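PDB 2QDE: mandelate racemase/muconate lactonizing enzyme family protein from Azoarcus sp., which belongs to the enolase superfamily, pairing an N-terminal capping domain with a TIM-barrel-like domain, and holds a barium ion at its metal site in this crystal. Local coordinates for residues A[346-351]-A[366-371]; A[45-50]-A[302-307]. One frame throughout, in Å; residues are numbered along the deposited sequence.

Interaction 1. Residues A[346-351]-A[366-371]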
loop_
_atom_site.group_PDB
_atom_site.type_symbol
_atom_site.label_atom_id
_atom_site.label_comp_id
_atom_site.label_asym_id
_atom_site.label_seq_id
_atom_site.Cartn_x
_atom_site.Cartn_y
_atom_site.Cartn_z
ATOM N N ALA A 346 -42.988 -29.946 -6.912
ATOM C CA ALA A 346 -43.763 -28.733 -6.677
ATOM C C ALA A 346 -44.988 -28.898 -7.564
ATOM O O ALA A 346 -44.855 -29.023 -8.782
ATOM C CB ALA A 346 -42.984 -27.487 -7.105
ATOM N N LEU A 347 -46.173 -28.928 -6.967
ATOM C CA LEU A 347 -47.386 -29.074 -7.757
ATOM C C LEU A 347 -47.599 -27.823 -8.585
ATOM O O LEU A 347 -48.200 -27.872 -9.656
ATOM C CB LEU A 347 -48.602 -29.293 -6.854
ATOM C CG LEU A 347 -48.692 -30.624 -6.107
ATOM C CD1 LEU A 347 -49.799 -30.540 -5.081
ATOM C CD2 LEU A 347 -48.951 -31.756 -7.092
ATOM N N ASN A 348 -47.086 -26.700 -8.087
ATOM C CA ASN A 348 -47.229 -25.419 -8.769
ATOM C C ASN A 348 -45.879 -24.723 -8.985
ATOM O O ASN A 348 -45.555 -23.741 -8.319
ATOM C CB ASN A 348 -48.176 -24.526 -7.965
ATOM C CG ASN A 348 -47.676 -24.263 -6.550
ATOM O OD1 ASN A 348 -47.021 -25.108 -5.930
ATOM N ND2 ASN A 348 -47.999 -23.089 -6.028
ATOM N N VAL A 349 -45.106 -25.247 -9.928
ATOM C CA VAL A 349 -43.792 -24.711 -10.259
ATOM C C VAL A 349 -43.880 -23.230 -10.642
ATOM O O VAL A 349 -44.791 -22.825 -11.363
ATOM C CB VAL A 349 -43.177 -25.481 -11.449
ATOM C CG1 VAL A 349 -41.747 -25.027 -11.688
ATOM C CG2 VAL A 349 -43.214 -26.981 -11.178
ATOM N N PRO A 350 -42.945 -22.400 -10.144
ATOM C CA PRO A 350 -42.991 -20.977 -10.499
ATOM C C PRO A 350 -43.011 -20.828 -12.020
ATOM O O PRO A 350 -42.386 -21.615 -12.740
ATOM C CB PRO A 350 -41.715 -20.430 -9.871
ATOM C CG PRO A 350 -41.596 -21.255 -8.627
ATOM C CD PRO A 350 -41.916 -22.654 -9.119
ATOM N N ARG A 351 -43.720 -19.814 -12.503
ATOM C CA ARG A 351 -43.848 -19.588 -13.935
ATOM C C ARG A 351 -42.594 -19.114 -14.676
ATOM O O ARG A 351 -42.047 -18.047 -14.397
ATOM C CB ARG A 351 -44.999 -18.611 -14.198
ATOM C CG ARG A 351 -45.237 -18.309 -15.667
ATOM C CD ARG A 351 -46.696 -17.969 -15.923
ATOM N NE ARG A 351 -47.063 -16.603 -15.546
ATOM C CZ ARG A 351 -46.981 -15.555 -16.366
ATOM N NH1 ARG A 351 -46.539 -15.714 -17.609
ATOM N NH2 ARG A 351 -47.363 -14.351 -15.955
ATOM N N GLY A 366 -44.780 -20.033 -1.361
ATOM C CA GLY A 366 -45.838 -20.258 -2.331
ATOM C C GLY A 366 -45.786 -21.572 -3.091
ATOM O O GLY A 366 -46.188 -21.628 -4.254
ATOM N N ILE A 367 -45.304 -22.626 -2.437
ATOM C CA ILE A 367 -45.194 -23.941 -3.060
ATOM C C ILE A 367 -46.026 -25.014 -2.349
ATOM O O ILE A 367 -46.079 -25.065 -1.116
ATOM C CB ILE A 367 -43.717 -24.419 -3.087
ATOM C CG1 ILE A 367 -42.863 -23.442 -3.905
ATOM C CG2 ILE A 367 -43.629 -25.833 -3.658
ATOM C CD1 ILE A 367 -43.220 -23.383 -5.374
ATOM N N GLU A 368 -46.654 -25.873 -3.146
ATOM C CA GLU A 368 -47.472 -26.986 -2.654
ATOM C C GLU A 368 -46.768 -28.266 -3.094
ATOM O O GLU A 368 -46.629 -28.520 -4.291
ATOM C CB GLU A 368 -48.860 -26.954 -3.289
ATOM C CG GLU A 368 -49.577 -25.634 -3.166
ATOM C CD GLU A 368 -50.361 -25.523 -1.888
ATOM O OE1 GLU A 368 -49.829 -25.925 -0.825
ATOM O OE2 GLU A 368 -51.510 -25.029 -1.941
ATOM N N LEU A 369 -46.328 -29.069 -2.135
ATOM C CA LEU A 369 -45.623 -30.302 -2.461
ATOM C C LEU A 369 -46.507 -31.464 -2.897
ATOM O O LEU A 369 -47.591 -31.687 -2.354
ATOM C CB LEU A 369 -44.773 -30.773 -1.273
ATOM C CG LEU A 369 -43.420 -30.113 -1.002
ATOM C CD1 LEU A 369 -42.750 -30.817 0.166
ATOM C CD2 LEU A 369 -42.534 -30.199 -2.236
ATOM N N ASN A 370 -46.033 -32.197 -3.894
ATOM C CA ASN A 370 -46.733 -33.379 -4.356
ATOM C C ASN A 370 -46.159 -34.431 -3.405
ATOM O O ASN A 370 -45.106 -35.004 -3.675
ATOM C CB ASN A 370 -46.345 -33.691 -5.802
ATOM C CG ASN A 370 -47.006 -34.950 -6.324
ATOM O OD1 ASN A 370 -47.304 -35.869 -5.559
ATOM N ND2 ASN A 370 -47.219 -35.011 -7.632
ATOM N N GLU A 371 -46.840 -34.655 -2.285
ATOM C CA GLU A 371 -46.373 -35.596 -1.266
ATOM C C GLU A 371 -46.054 -37.017 -1.734
ATOM O O GLU A 371 -45.018 -37.577 -1.360
ATOM C CB GLU A 371 -47.378 -35.673 -0.112
ATOM C CG GLU A 371 -47.614 -34.362 0.633
ATOM C CD GLU A 371 -46.361 -33.801 1.288
ATOM O OE1 GLU A 371 -45.449 -34.587 1.644
ATOM O OE2 GLU A 371 -46.297 -32.561 1.468
#
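Leu-347 and Asn-348 between them hold both backbone polar atoms of Glu-368, its carbonyl and its N-H. The N-H of Leu-347 runs almost straight into the carbonyl of Glu-368 (Leu-347 N to Glu-368 O 2.7 Å, 168° at the hydrogen). The N-H of Glu-368 goes instead to a side chain, Asn-348 OD1, 2.9 Å from Glu-368 N. The other end of that amide reaches two residues further back: Asn-348 ND2 lies 2.9 Å from Gly-366 O, in a more bent bond with the acceptor tilted out of the amide plane. Two bonds thus fix the rotation of the Asn-348 amide, whose CG is turned between backbone N and carbonyl carbon (chi1 60°), bringing its end across to 366-371. In effect the side chain takes over, with one acceptor and one donor, from a backbone pairing that is limited to a single antiparallel bridge, Ala-346 with Leu-369. This bridge joins two loops of the barrel domain in an enolase-type fold: 346-351 leads into strand 351-353, while 366-371 carries the chain out to helix 371-377, which is tied to the capping domain by a salt bridge between Glu-371 and Lys-37. Asn-370 is the N-cap of that helix, its OD1 accepting from Leu-373 N. The exposed Leu-347 covers this turn: its CD2 meets Asn-370 CB at 3.5 Å, the two side chains crossing at about a right angle, while its CD1 lies over Leu-369 O. On the buried side Ile-367 spreads both branches against the first loop, CG2 against Ala-346 CB at 3.9 Å and CD1 against Pro-350 CD at 4.0 Å. The aliphatic part of Glu-368 lies against the Asn-348 amide, with Glu-368 CB 3.7 Å from Asn-348 OD1.

Interaction 2. Residues A[45-50]-A[302-307]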
loop_
_atom_site.group_PDB
_atom_site.type_symbol
_atom_site.label_atom_id
_atom_site.label_comp_id
_atom_site.label_asym_id
_atom_site.label_seq_id
_atom_site.Cartn_x
_atom_site.Cartn_y
_atom_site.Cartn_z
ATOM N N VAL A 45 -46.445 -25.755 8.478
ATOM C CA VAL A 45 -45.161 -26.407 8.247
ATOM C C VAL A 45 -44.335 -25.618 7.229
ATOM O O VAL A 45 -44.836 -25.238 6.167
ATOM C CB VAL A 45 -45.355 -27.836 7.711
ATOM C CG1 VAL A 45 -44.005 -28.519 7.551
ATOM C CG2 VAL A 45 -46.258 -28.632 8.656
ATOM N N GLY A 46 -43.076 -25.358 7.566
ATOM C CA GLY A 46 -42.205 -24.638 6.649
ATOM C C GLY A 46 -41.409 -25.647 5.837
ATOM O O GLY A 46 -40.799 -26.542 6.410
ATOM N N ILE A 47 -41.415 -25.517 4.513
ATOM C CA ILE A 47 -40.688 -26.454 3.657
ATOM C C ILE A 47 -39.560 -25.807 2.863
ATOM O O ILE A 47 -39.579 -24.605 2.604
ATOM C CB ILE A 47 -41.636 -27.144 2.649
ATOM C CG1 ILE A 47 -42.264 -26.097 1.720
ATOM C CG2 ILE A 47 -42.721 -27.897 3.398
ATOM C CD1 ILE A 47 -43.144 -26.686 0.637
ATOM N N ALA A 48 -38.581 -26.617 2.470
ATOM C CA ALA A 48 -37.439 -26.126 1.695
ATOM C C ALA A 48 -36.748 -27.271 0.963
ATOM O O ALA A 48 -36.831 -28.427 1.386
ATOM C CB ALA A 48 -36.444 -25.421 2.609
ATOM N N ASP A 49 -36.073 -26.930 -0.133
ATOM C CA ASP A 49 -35.349 -27.884 -0.975
ATOM C C ASP A 49 -33.911 -27.374 -1.097
ATOM O O ASP A 49 -33.685 -26.311 -1.679
ATOM C CB ASP A 49 -35.987 -27.924 -2.367
ATOM C CG ASP A 49 -35.415 -29.024 -3.261
ATOM O OD1 ASP A 49 -34.352 -29.604 -2.935
ATOM O OD2 ASP A 49 -36.041 -29.301 -4.310
ATOM N N ALA A 50 -32.951 -28.120 -0.553
ATOM C CA ALA A 50 -31.549 -27.716 -0.610
ATOM C C ALA A 50 -31.053 -27.666 -2.049
ATOM O O ALA A 50 -30.141 -26.899 -2.388
ATOM C CB ALA A 50 -30.691 -28.686 0.198
ATOM N N SER A 302 -35.880 -28.593 -7.812
ATOM C CA SER A 302 -37.297 -28.512 -8.131
ATOM C C SER A 302 -37.797 -27.077 -8.120
ATOM O O SER A 302 -37.023 -26.145 -7.927
ATOM C CB SER A 302 -38.091 -29.298 -7.095
ATOM O OG SER A 302 -37.990 -28.658 -5.827
ATOM N N GLY A 303 -39.103 -26.917 -8.323
ATOM C CA GLY A 303 -39.700 -25.595 -8.295
ATOM C C GLY A 303 -39.572 -25.035 -6.890
ATOM O O GLY A 303 -39.626 -23.816 -6.682
ATOM N N LEU A 304 -39.403 -25.928 -5.914
ATOM C CA LEU A 304 -39.249 -25.496 -4.533
ATOM C C LEU A 304 -37.847 -24.931 -4.343
ATOM O O LEU A 304 -37.669 -23.923 -3.669
ATOM C CB LEU A 304 -39.479 -26.652 -3.553
ATOM C CG LEU A 304 -39.314 -26.265 -2.073
ATOM C CD1 LEU A 304 -40.240 -25.104 -1.744
ATOM C CD2 LEU A 304 -39.632 -27.451 -1.176
ATOM N N GLU A 305 -36.854 -25.583 -4.938
ATOM C CA GLU A 305 -35.475 -25.112 -4.838
ATOM C C GLU A 305 -35.367 -23.720 -5.465
ATOM O O GLU A 305 -34.650 -22.850 -4.962
ATOM C CB GLU A 305 -34.535 -26.084 -5.567
ATOM C CG GLU A 305 -33.044 -25.749 -5.493
ATOM C CD GLU A 305 -32.604 -24.665 -6.473
ATOM O OE1 GLU A 305 -33.195 -24.564 -7.573
ATOM O OE2 GLU A 305 -31.648 -23.920 -6.150
ATOM N N ALA A 306 -36.090 -23.503 -6.558
ATOM C CA ALA A 306 -36.033 -22.211 -7.242
ATOM C C ALA A 306 -36.753 -21.070 -6.524
ATOM O O ALA A 306 -36.429 -19.898 -6.737
ATOM C CB ALA A 306 -36.583 -22.356 -8.653
ATOM N N SER A 307 -37.710 -21.403 -5.663
ATOM C CA SER A 307 -38.499 -20.382 -4.966
ATOM C C SER A 307 -37.807 -19.336 -4.090
ATOM O O SER A 307 -38.059 -18.143 -4.249
ATOM C CB SER A 307 -39.611 -21.046 -4.159
ATOM O OG SER A 307 -40.582 -21.562 -5.040
HETATM O O HOH W 1 -36.346 -24.339 -1.056
HETATM O O HOH W 2 -35.074 -30.729 -6.136
HETATM O O HOH W 3 -33.712 -23.349 -2.568
#
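The carboxylate of Asp-49 has the methylene of Glu-305 over one face, Glu-305 CB standing 3.8 Å from Asp-49 CG. At its edge Asp-49 OD2 receives the hydroxyl of Ser-302 through its anti lone pair (Ser-302 OG to Asp-49 OD2 2.6 Å), and Asp-49 OD1 accepts from Gly-51 N. The carboxylate of Glu-305, turned 84° to that of Asp-49, leads away to Gln-272 NE2 and Met-299 N; Asp-49 OD2 and Glu-305 OE1 are 6.4 Å apart. Ser-302 is the N-cap of the helix. While its OG donates to Asp-49, it accepts from Leu-304 N at 3.1 Å and, weakly, from Glu-305 N, so the aspartate is joined to the cap itself; the start of a helix would be expected to stabilise its negative charge. A water adds a second link, donating to Asp-49 OD2 and accepting from Ser-302 N. Another water, which accepts from Asp-49 N (2.8 Å), also lies within bonding distance of Leu-304 O. Beside this polar end Leu-304 fills the angle between strand and helix. With CG anti to the backbone N (chi1 179°), it extends its branches over the strand: CD2 is 3.6 Å from Ala-48 C and 4.0 Å from Ile-47 CD1, and CG packs on Asp-49 CB. All of this is buried where the capping domain meets the barrel. Strand 45-49, an outermost strand of the antiparallel sheet within this chain, crosses the opening residues 303-307 of helix 303-315 nearly at right angles (100°), the axes of the two short segments 6.8 Å apart. That helix follows barrel strand 294-296; strand 45-49 pairs with strand 31-40, and helix 101-119 covers Ala-48.

How the interactions relate
Interaction 2 belongs to the buried seam between capping domain and barrel; interaction 1, about 9 Å away between centres, is only partly buried, with Leu-347 and Glu-368 exposed. They meet on the first residues of helix 303-315, where Ile-367 CG1 lies 3.8 Å from Leu-304 CD1 and Pro-350 CD lies 3.5 Å from Gly-303 O. Leu-304 therefore packs against both strand 45-49 and Ile-367. Asp-344 also serves both, its OD2 accepting from Gly-303 N and Ala-346 N. Both contacts add apolar packing, but their polar parts differ: backbone groups and a neutral amide join loop to loop in interaction 1, whereas interaction 2 uses a buried carboxylate, a capping serine and bridging waters.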